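Local coordinates for protein acetyl xylan esterase (Metagenome, PDB 6XYC) that probably removes acetyl and feruloyl groups from complex natural xylans as a bifunctional serine esterase of the alpha/beta hydrolase superfamily, at residues I91-N104 against D147-H161. Sequence-based numbering, arbitrary orientation.
Sequences IQDVKAAIRYVRSN and DIEGSLGNYLSTGSH
The Arg102 guanidinium lies flat on one face of the His161 ring, centres 4.0 Å apart and planes 11° apart; His161 NE2 is hydrogen-bonded to Asp163 OD2. At the guanidinium edge Arg102 NH1 and NH2 both hold His161 O, while Arg102 NH1 also reaches Gly159 O at 2.9 Å, from above that carbonyl's plane. A bend at chi3 (-80°) brings the group flat against the imidazole. A leucine in place of Arg102 would probably leave both carbonyls without these donors and the imidazole without its flat, charged partner. Arg99 backs one guanidinium face onto its own helix, near Lys95 O and Ala96 CA. At its edge Arg99 NH2 donates to an in-plane lone pair of Leu152 O (2.8 Å), Arg99 NH1 meets Glu149 O, and two in-plane waters accept from NH2 and NE. Arg99 NH1 also forms a salt bridge with Glu149 OE2, approached obliquely, its hydrogen bond weak. Tyr100 and Tyr155 make an offset edge-to-face pair, planes at 89°, the edge being Tyr100's; Asn104 ND2, held by donating to Tyr100 O, sits over one Tyr155 face. Gln92 NE2 donates almost straight to Asp147 O (2.7 Å). Here arginines of helix 89-103, which packs on the central sheet of an alpha/beta hydrolase fold, fasten the irregular loop between strands 144-147 and 164-168 through its backbone carbonyls.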
ATOM      1  N   ILE A  91      -9.488  -0.965  -0.929  1.00 23.39           N
ATOM      2  CA  ILE A  91      -8.850   0.044  -1.770  1.00 24.29           C
ATOM      3  C   ILE A  91      -9.636   1.353  -1.739  1.00 23.64           C
ATOM      4  O   ILE A  91      -9.045   2.434  -1.836  1.00 24.89           O
ATOM      5  CB  ILE A  91      -8.663  -0.489  -3.206  1.00 23.13           C
ATOM      6  CG1 ILE A  91      -7.860   0.505  -4.042  1.00 24.90           C
ATOM      7  CG2 ILE A  91     -10.002  -0.772  -3.864  1.00 26.03           C
ATOM      8  CD1 ILE A  91      -6.484   0.849  -3.462  1.00 25.08           C
ATOM      9  N   GLN A  92     -10.961   1.292  -1.575  1.00 25.96           N
ATOM     10  CA  GLN A  92     -11.733   2.516  -1.381  1.00 27.12           C
ATOM     11  C   GLN A  92     -11.298   3.231  -0.109  1.00 24.41           C
ATOM     12  O   GLN A  92     -11.263   4.467  -0.058  1.00 23.57           O
ATOM     13  CB  GLN A  92     -13.227   2.202  -1.320  1.00 25.84           C
ATOM     14  CG  GLN A  92     -13.855   1.886  -2.660  1.00 27.72           C
ATOM     15  CD  GLN A  92     -15.366   1.864  -2.587  1.00 30.63           C
ATOM     16  OE1 GLN A  92     -15.956   2.281  -1.592  1.00 30.66           O
ATOM     17  NE2 GLN A  92     -16.002   1.374  -3.640  1.00 30.87           N
ATOM     18  N   ASP A  93     -10.966   2.470   0.935  1.00 26.19           N
ATOM     19  CA  ASP A  93     -10.448   3.073   2.158  1.00 23.65           C
ATOM     20  C   ASP A  93      -9.136   3.793   1.892  1.00 24.18           C
ATOM     21  O   ASP A  93      -8.951   4.947   2.292  1.00 22.02           O
ATOM     22  CB  ASP A  93     -10.267   1.996   3.226  1.00 22.98           C
ATOM     23  CG  ASP A  93     -11.589   1.472   3.753  1.00 24.45           C
ATOM     24  OD1 ASP A  93     -12.629   2.103   3.484  1.00 25.27           O
ATOM     25  OD2 ASP A  93     -11.590   0.421   4.436  1.00 27.63           O
ATOM     26  N   VAL A  94      -8.209   3.121   1.208  1.00 24.76           N
ATOM     27  CA  VAL A  94      -6.923   3.731   0.884  1.00 23.20           C
ATOM     28  C   VAL A  94      -7.135   5.007   0.078  1.00 24.02           C
ATOM     29  O   VAL A  94      -6.540   6.050   0.365  1.00 22.90           O
ATOM     30  CB  VAL A  94      -6.028   2.733   0.127  1.00 22.46           C
ATOM     31  CG1 VAL A  94      -4.736   3.418  -0.311  1.00 23.82           C
ATOM     32  CG2 VAL A  94      -5.743   1.516   0.987  1.00 25.44           C
ATOM     33  N   LYS A  95      -7.996   4.947  -0.944  1.00 24.96           N
ATOM     34  CA  LYS A  95      -8.226   6.122  -1.779  1.00 26.55           C
ATOM     35  C   LYS A  95      -8.772   7.279  -0.951  1.00 25.12           C
ATOM     36  O   LYS A  95      -8.363   8.431  -1.131  1.00 25.51           O
ATOM     37  CB  LYS A  95      -9.182   5.766  -2.919  1.00 28.40           C
ATOM     38  CG  LYS A  95      -8.655   4.681  -3.858  1.00 24.66           C
ATOM     39  CD  LYS A  95      -7.703   5.238  -4.911  1.00 27.52           C
ATOM     40  CE  LYS A  95      -7.175   4.130  -5.807  1.00 28.10           C
ATOM     41  NZ  LYS A  95      -6.599   4.647  -7.086  1.00 28.56           N
ATOM     42  N   ALA A  96      -9.681   6.987  -0.020  1.00 24.84           N
ATOM     43  CA  ALA A  96     -10.234   8.033   0.832  1.00 26.24           C
ATOM     44  C   ALA A  96      -9.158   8.633   1.720  1.00 26.60           C
ATOM     45  O   ALA A  96      -9.133   9.847   1.948  1.00 25.28           O
ATOM     46  CB  ALA A  96     -11.374   7.472   1.684  1.00 26.78           C
ATOM     47  N   ALA A  97      -8.256   7.800   2.233  1.00 24.87           N
ATOM     48  CA  ALA A  97      -7.164   8.326   3.042  1.00 25.03           C
ATOM     49  C   ALA A  97      -6.273   9.247   2.220  1.00 26.01           C
ATOM     50  O   ALA A  97      -5.852  10.303   2.701  1.00 23.68           O
ATOM     51  CB  ALA A  97      -6.335   7.180   3.626  1.00 24.92           C
ATOM     52  N   ILE A  98      -5.963   8.853   0.981  1.00 24.25           N
ATOM     53  CA  ILE A  98      -5.140   9.683   0.106  1.00 23.65           C
ATOM     54  C   ILE A  98      -5.811  11.032  -0.127  1.00 27.31           C
ATOM     55  O   ILE A  98      -5.172  12.089  -0.054  1.00 28.07           O
ATOM     56  CB  ILE A  98      -4.875   8.958  -1.225  1.00 26.02           C
ATOM     57  CG1 ILE A  98      -3.981   7.736  -1.016  1.00 26.70           C
ATOM     58  CG2 ILE A  98      -4.244   9.917  -2.217  1.00 28.29           C
ATOM     59  CD1 ILE A  98      -4.034   6.751  -2.154  1.00 28.46           C
ATOM     60  N   ARG A  99      -7.108  11.014  -0.443  1.00 26.65           N
ATOM     61  CA  ARG A  99      -7.832  12.260  -0.679  1.00 29.10           C
ATOM     62  C   ARG A  99      -7.823  13.145   0.562  1.00 29.37           C
ATOM     63  O   ARG A  99      -7.704  14.373   0.462  1.00 29.09           O
ATOM     64  CB  ARG A  99      -9.269  11.951  -1.097  1.00 26.85           C
ATOM     65  CG  ARG A  99      -9.407  11.259  -2.447  1.00 27.56           C
ATOM     66  CD  ARG A  99     -10.842  11.321  -2.952  1.00 28.57           C
ATOM     67  NE  ARG A  99     -11.789  10.638  -2.071  1.00 28.34           N
ATOM     68  CZ  ARG A  99     -12.131   9.359  -2.184  1.00 29.47           C
ATOM     69  NH1 ARG A  99     -11.604   8.609  -3.143  1.00 29.28           N
ATOM     70  NH2 ARG A  99     -13.002   8.826  -1.338  1.00 29.10           N
ATOM     71  N   TYR A 100      -7.956  12.537   1.742  1.00 28.43           N
ATOM     72  CA  TYR A 100      -7.942  13.312   2.977  1.00 29.40           C
ATOM     73  C   TYR A 100      -6.601  14.003   3.173  1.00 28.31           C
ATOM     74  O   TYR A 100      -6.544  15.181   3.546  1.00 29.33           O
ATOM     75  CB  TYR A 100      -8.250  12.410   4.169  1.00 28.60           C
ATOM     76  CG  TYR A 100      -8.201  13.154   5.480  1.00 28.06           C
ATOM     77  CD1 TYR A 100      -7.012  13.298   6.181  1.00 29.14           C
ATOM     78  CD2 TYR A 100      -9.343  13.735   6.000  1.00 30.62           C
ATOM     79  CE1 TYR A 100      -6.967  13.987   7.374  1.00 30.02           C
ATOM     80  CE2 TYR A 100      -9.309  14.426   7.187  1.00 29.90           C
ATOM     81  CZ  TYR A 100      -8.120  14.550   7.873  1.00 30.66           C
ATOM     82  OH  TYR A 100      -8.088  15.235   9.063  1.00 27.55           O
ATOM     83  N   VAL A 101      -5.508  13.277   2.939  1.00 26.96           N
ATOM     84  CA  VAL A 101      -4.177  13.836   3.149  1.00 27.58           C
ATOM     85  C   VAL A 101      -3.903  14.945   2.140  1.00 30.14           C
ATOM     86  O   VAL A 101      -3.437  16.032   2.500  1.00 27.69           O
ATOM     87  CB  VAL A 101      -3.116  12.724   3.068  1.00 25.34           C
ATOM     88  CG1 VAL A 101      -1.727  13.320   3.089  1.00 28.06           C
ATOM     89  CG2 VAL A 101      -3.295  11.732   4.211  1.00 27.31           C
ATOM     90  N   ARG A 102      -4.192  14.691   0.860  1.00 29.82           N
ATOM     91  CA  ARG A 102      -3.947  15.701  -0.166  1.00 29.43           C
ATOM     92  C   ARG A 102      -4.769  16.954   0.101  1.00 30.38           C
ATOM     93  O   ARG A 102      -4.254  18.076   0.038  1.00 33.92           O
ATOM     94  CB  ARG A 102      -4.267  15.138  -1.552  1.00 31.14           C
ATOM     95  CG  ARG A 102      -4.107  16.151  -2.678  1.00 35.63           C
ATOM     96  CD  ARG A 102      -4.069  15.488  -4.048  1.00 35.03           C
ATOM     97  NE  ARG A 102      -2.759  14.921  -4.353  1.00 33.89           N
ATOM     98  CZ  ARG A 102      -2.527  13.624  -4.518  1.00 33.10           C
ATOM     99  NH1 ARG A 102      -3.517  12.750  -4.412  1.00 31.75           N
ATOM    100  NH2 ARG A 102      -1.302  13.199  -4.791  1.00 34.01           N
ATOM    101  N   SER A 103      -6.058  16.780   0.409  1.00 27.07           N
ATOM    102  CA  SER A 103      -6.923  17.934   0.625  1.00 31.27           C
ATOM    103  C   SER A 103      -6.489  18.731   1.851  1.00 32.00           C
ATOM    104  O   SER A 103      -6.509  19.967   1.832  1.00 29.80           O
ATOM    105  CB  SER A 103      -8.378  17.483   0.772  1.00 31.12           C
ATOM    106  OG  SER A 103      -9.237  18.578   1.038  1.00 37.56           O
ATOM    107  N   ASN A 104      -6.089  18.044   2.922  1.00 31.77           N
ATOM    108  CA  ASN A 104      -5.784  18.684   4.195  1.00 29.85           C
ATOM    109  C   ASN A 104      -4.291  18.900   4.410  1.00 32.73           C
ATOM    110  O   ASN A 104      -3.871  19.175   5.538  1.00 31.76           O
ATOM    111  CB  ASN A 104      -6.367  17.847   5.334  1.00 31.37           C
ATOM    112  CG  ASN A 104      -7.888  17.847   5.340  1.00 34.15           C
ATOM    113  OD1 ASN A 104      -8.513  18.845   5.705  1.00 37.42           O
ATOM    114  ND2 ASN A 104      -8.490  16.738   4.924  1.00 33.66           N
ATOM    115  N   ASP A 147     -15.932  -0.814  -7.889  1.00 26.58           N
ATOM    116  CA  ASP A 147     -15.695   0.620  -7.769  1.00 28.51           C
ATOM    117  C   ASP A 147     -14.421   0.827  -6.956  1.00 29.34           C
ATOM    118  O   ASP A 147     -14.408   0.608  -5.742  1.00 28.76           O
ATOM    119  CB  ASP A 147     -16.901   1.287  -7.107  1.00 32.99           C
ATOM    120  CG  ASP A 147     -16.743   2.782  -6.958  1.00 30.88           C
ATOM    121  OD1 ASP A 147     -15.704   3.328  -7.383  1.00 34.23           O
ATOM    122  OD2 ASP A 147     -17.671   3.415  -6.414  1.00 35.56           O
ATOM    123  N   ILE A 148     -13.352   1.249  -7.628  1.00 30.41           N
ATOM    124  CA  ILE A 148     -12.051   1.392  -6.984  1.00 29.32           C
ATOM    125  C   ILE A 148     -11.959   2.720  -6.242  1.00 30.33           C
ATOM    126  O   ILE A 148     -11.597   2.763  -5.062  1.00 28.42           O
ATOM    127  CB  ILE A 148     -10.929   1.253  -8.032  1.00 29.90           C
ATOM    128  CG1 ILE A 148     -10.918  -0.162  -8.620  1.00 31.11           C
ATOM    129  CG2 ILE A 148      -9.579   1.610  -7.428  1.00 29.82           C
ATOM    130  CD1 ILE A 148     -10.800  -1.265  -7.604  1.00 30.29           C
ATOM    131  N   GLU A 149     -12.284   3.822  -6.923  1.00 29.73           N
ATOM    132  CA  GLU A 149     -12.195   5.141  -6.304  1.00 30.44           C
ATOM    133  C   GLU A 149     -13.111   5.246  -5.090  1.00 29.83           C
ATOM    134  O   GLU A 149     -12.706   5.757  -4.040  1.00 26.59           O
ATOM    135  CB  GLU A 149     -12.540   6.217  -7.332  1.00 32.70           C
ATOM    136  CG  GLU A 149     -12.630   7.622  -6.772  1.00 32.59           C
ATOM    137  CD  GLU A 149     -11.269   8.206  -6.434  1.00 29.78           C
ATOM    138  OE1 GLU A 149     -10.248   7.559  -6.751  1.00 31.87           O
ATOM    139  OE2 GLU A 149     -11.229   9.321  -5.864  1.00 32.10           O
ATOM    140  N   GLY A 150     -14.351   4.785  -5.217  1.00 29.49           N
ATOM    141  CA  GLY A 150     -15.298   4.861  -4.122  1.00 30.82           C
ATOM    142  C   GLY A 150     -15.801   6.275  -3.882  1.00 31.77           C
ATOM    143  O   GLY A 150     -15.422   7.244  -4.545  1.00 28.07           O
ATOM    144  N   SER A 151     -16.686   6.375  -2.889  1.00 31.39           N
ATOM    145  CA  SER A 151     -17.346   7.629  -2.547  1.00 31.78           C
ATOM    146  C   SER A 151     -17.247   7.929  -1.055  1.00 33.13           C
ATOM    147  O   SER A 151     -18.076   8.673  -0.519  1.00 31.34           O
ATOM    148  CB  SER A 151     -18.821   7.604  -2.946  1.00 36.02           C
ATOM    149  OG  SER A 151     -19.003   7.722  -4.348  1.00 49.62           O
ATOM    150  N   LEU A 152     -16.242   7.395  -0.377  1.00 31.57           N
ATOM    151  CA  LEU A 152     -16.143   7.542   1.063  1.00 33.56           C
ATOM    152  C   LEU A 152     -15.644   8.929   1.446  1.00 30.47           C
ATOM    153  O   LEU A 152     -14.713   9.469   0.838  1.00 29.90           O
ATOM    154  CB  LEU A 152     -15.201   6.483   1.633  1.00 32.60           C
ATOM    155  CG  LEU A 152     -15.604   5.011   1.641  1.00 36.92           C
ATOM    156  CD1 LEU A 152     -14.507   4.217   2.335  1.00 36.41           C
ATOM    157  CD2 LEU A 152     -16.935   4.820   2.328  1.00 43.62           C
ATOM    158  N   GLY A 153     -16.266   9.499   2.470  1.00 29.74           N
ATOM    159  CA  GLY A 153     -15.768  10.728   3.042  1.00 30.99           C
ATOM    160  C   GLY A 153     -16.225  11.967   2.295  1.00 31.85           C
ATOM    161  O   GLY A 153     -17.081  11.933   1.406  1.00 31.62           O
ATOM    162  N   ASN A 154     -15.607  13.091   2.671  1.00 31.29           N
ATOM    163  CA  ASN A 154     -16.054  14.412   2.245  1.00 30.58           C
ATOM    164  C   ASN A 154     -15.011  15.155   1.414  1.00 30.50           C
ATOM    165  O   ASN A 154     -15.000  16.385   1.384  1.00 31.10           O
ATOM    166  CB  ASN A 154     -16.434  15.258   3.457  1.00 33.20           C
ATOM    167  CG  ASN A 154     -17.647  14.729   4.189  1.00 36.45           C
ATOM    168  OD1 ASN A 154     -18.338  13.835   3.705  1.00 38.45           O
ATOM    169  ND2 ASN A 154     -17.910  15.281   5.372  1.00 42.68           N
ATOM    170  N   TYR A 155     -14.144  14.432   0.713  1.00 30.16           N
ATOM    171  CA  TYR A 155     -13.104  15.050  -0.101  1.00 30.74           C
ATOM    172  C   TYR A 155     -13.077  14.437  -1.493  1.00 27.83           C
ATOM    173  O   TYR A 155     -12.027  14.313  -2.125  1.00 30.65           O
ATOM    174  CB  TYR A 155     -11.756  14.930   0.601  1.00 30.17           C
ATOM    175  CG  TYR A 155     -11.802  15.502   1.997  1.00 31.70           C
ATOM    176  CD1 TYR A 155     -11.626  16.861   2.218  1.00 35.37           C
ATOM    177  CD2 TYR A 155     -12.047  14.686   3.094  1.00 30.73           C
ATOM    178  CE1 TYR A 155     -11.670  17.394   3.494  1.00 36.94           C
ATOM    179  CE2 TYR A 155     -12.100  15.208   4.371  1.00 33.45           C
ATOM    180  CZ  TYR A 155     -11.907  16.562   4.568  1.00 37.01           C
ATOM    181  OH  TYR A 155     -11.953  17.086   5.841  1.00 39.53           O
ATOM    182  N   LEU A 156     -14.259  14.092  -2.002  1.00 28.98           N
ATOM    183  CA  LEU A 156     -14.346  13.360  -3.260  1.00 32.01           C
ATOM    184  C   LEU A 156     -13.791  14.165  -4.428  1.00 32.04           C
ATOM    185  O   LEU A 156     -13.336  13.582  -5.420  1.00 33.31           O
ATOM    186  CB  LEU A 156     -15.795  12.966  -3.530  1.00 30.53           C
ATOM    187  CG  LEU A 156     -16.477  12.135  -2.438  1.00 30.83           C
ATOM    188  CD1 LEU A 156     -17.882  11.729  -2.856  1.00 32.11           C
ATOM    189  CD2 LEU A 156     -15.636  10.910  -2.109  1.00 31.68           C
ATOM    190  N   SER A 157     -13.829  15.496  -4.342  1.00 32.40           N
ATOM    191  CA  SER A 157     -13.319  16.323  -5.428  1.00 34.01           C
ATOM    192  C   SER A 157     -11.798  16.323  -5.493  1.00 37.74           C
ATOM    193  O   SER A 157     -11.236  16.756  -6.504  1.00 37.16           O
ATOM    194  CB  SER A 157     -13.828  17.758  -5.275  1.00 33.33           C
ATOM    195  OG  SER A 157     -13.086  18.459  -4.297  1.00 37.91           O
ATOM    196  N   THR A 158     -11.127  15.848  -4.448  1.00 34.17           N
ATOM    197  CA  THR A 158      -9.675  15.825  -4.414  1.00 30.60           C
ATOM    198  C   THR A 158      -9.138  14.592  -5.130  1.00 32.23           C
ATOM    199  O   THR A 158      -9.731  13.509  -5.073  1.00 30.00           O
ATOM    200  CB  THR A 158      -9.178  15.835  -2.967  1.00 31.99           C
ATOM    201  OG1 THR A 158      -9.711  16.973  -2.274  1.00 29.79           O
ATOM    202  CG2 THR A 158      -7.661  15.879  -2.916  1.00 32.49           C
ATOM    203  N   GLY A 159      -7.998  14.753  -5.798  1.00 33.00           N
ATOM    204  CA  GLY A 159      -7.383  13.629  -6.474  1.00 35.24           C
ATOM    205  C   GLY A 159      -6.830  12.608  -5.498  1.00 33.21           C
ATOM    206  O   GLY A 159      -6.380  12.933  -4.395  1.00 30.44           O
ATOM    207  N   SER A 160      -6.844  11.346  -5.930  1.00 34.74           N
ATOM    208  CA  SER A 160      -6.419  10.228  -5.100  1.00 30.01           C
ATOM    209  C   SER A 160      -5.162   9.548  -5.632  1.00 31.01           C
ATOM    210  O   SER A 160      -4.856   8.421  -5.227  1.00 31.46           O
ATOM    211  CB  SER A 160      -7.547   9.209  -4.978  1.00 29.20           C
ATOM    212  OG  SER A 160      -7.844   8.624  -6.236  1.00 34.70           O
ATOM    213  N   HIS A 161      -4.420  10.215  -6.515  1.00 30.39           N
ATOM    214  CA  HIS A 161      -3.255   9.613  -7.151  1.00 32.01           C
ATOM    215  C   HIS A 161      -2.060   9.591  -6.202  1.00 30.02           C
ATOM    216  O   HIS A 161      -1.949  10.409  -5.283  1.00 28.26           O
ATOM    217  CB  HIS A 161      -2.905  10.377  -8.430  1.00 33.09           C
ATOM    218  CG  HIS A 161      -1.910  11.477  -8.230  1.00 36.63           C
ATOM    219  ND1 HIS A 161      -2.281  12.772  -7.935  1.00 38.51           N
ATOM    220  CD2 HIS A 161      -0.557  11.477  -8.298  1.00 36.75           C
ATOM    221  CE1 HIS A 161      -1.198  13.521  -7.823  1.00 42.27           C
ATOM    222  NE2 HIS A 161      -0.139  12.758  -8.035  1.00 39.71           N
TER
HETATM  223  O   HOH W   1     -13.344   5.904  -1.420  1.00 26.28           O
HETATM  224  O   HOH W   2     -18.013   4.119  -1.803  1.00 32.04           O
HETATM  225  O   HOH W   3      -4.073   6.124  -6.316  1.00 26.26           O
HETATM  226  O   HOH W   4      -8.674   6.048  -8.352  1.00 30.69           O
HETATM  227  O   HOH W   5     -13.172  11.645   0.558  1.00 26.06           O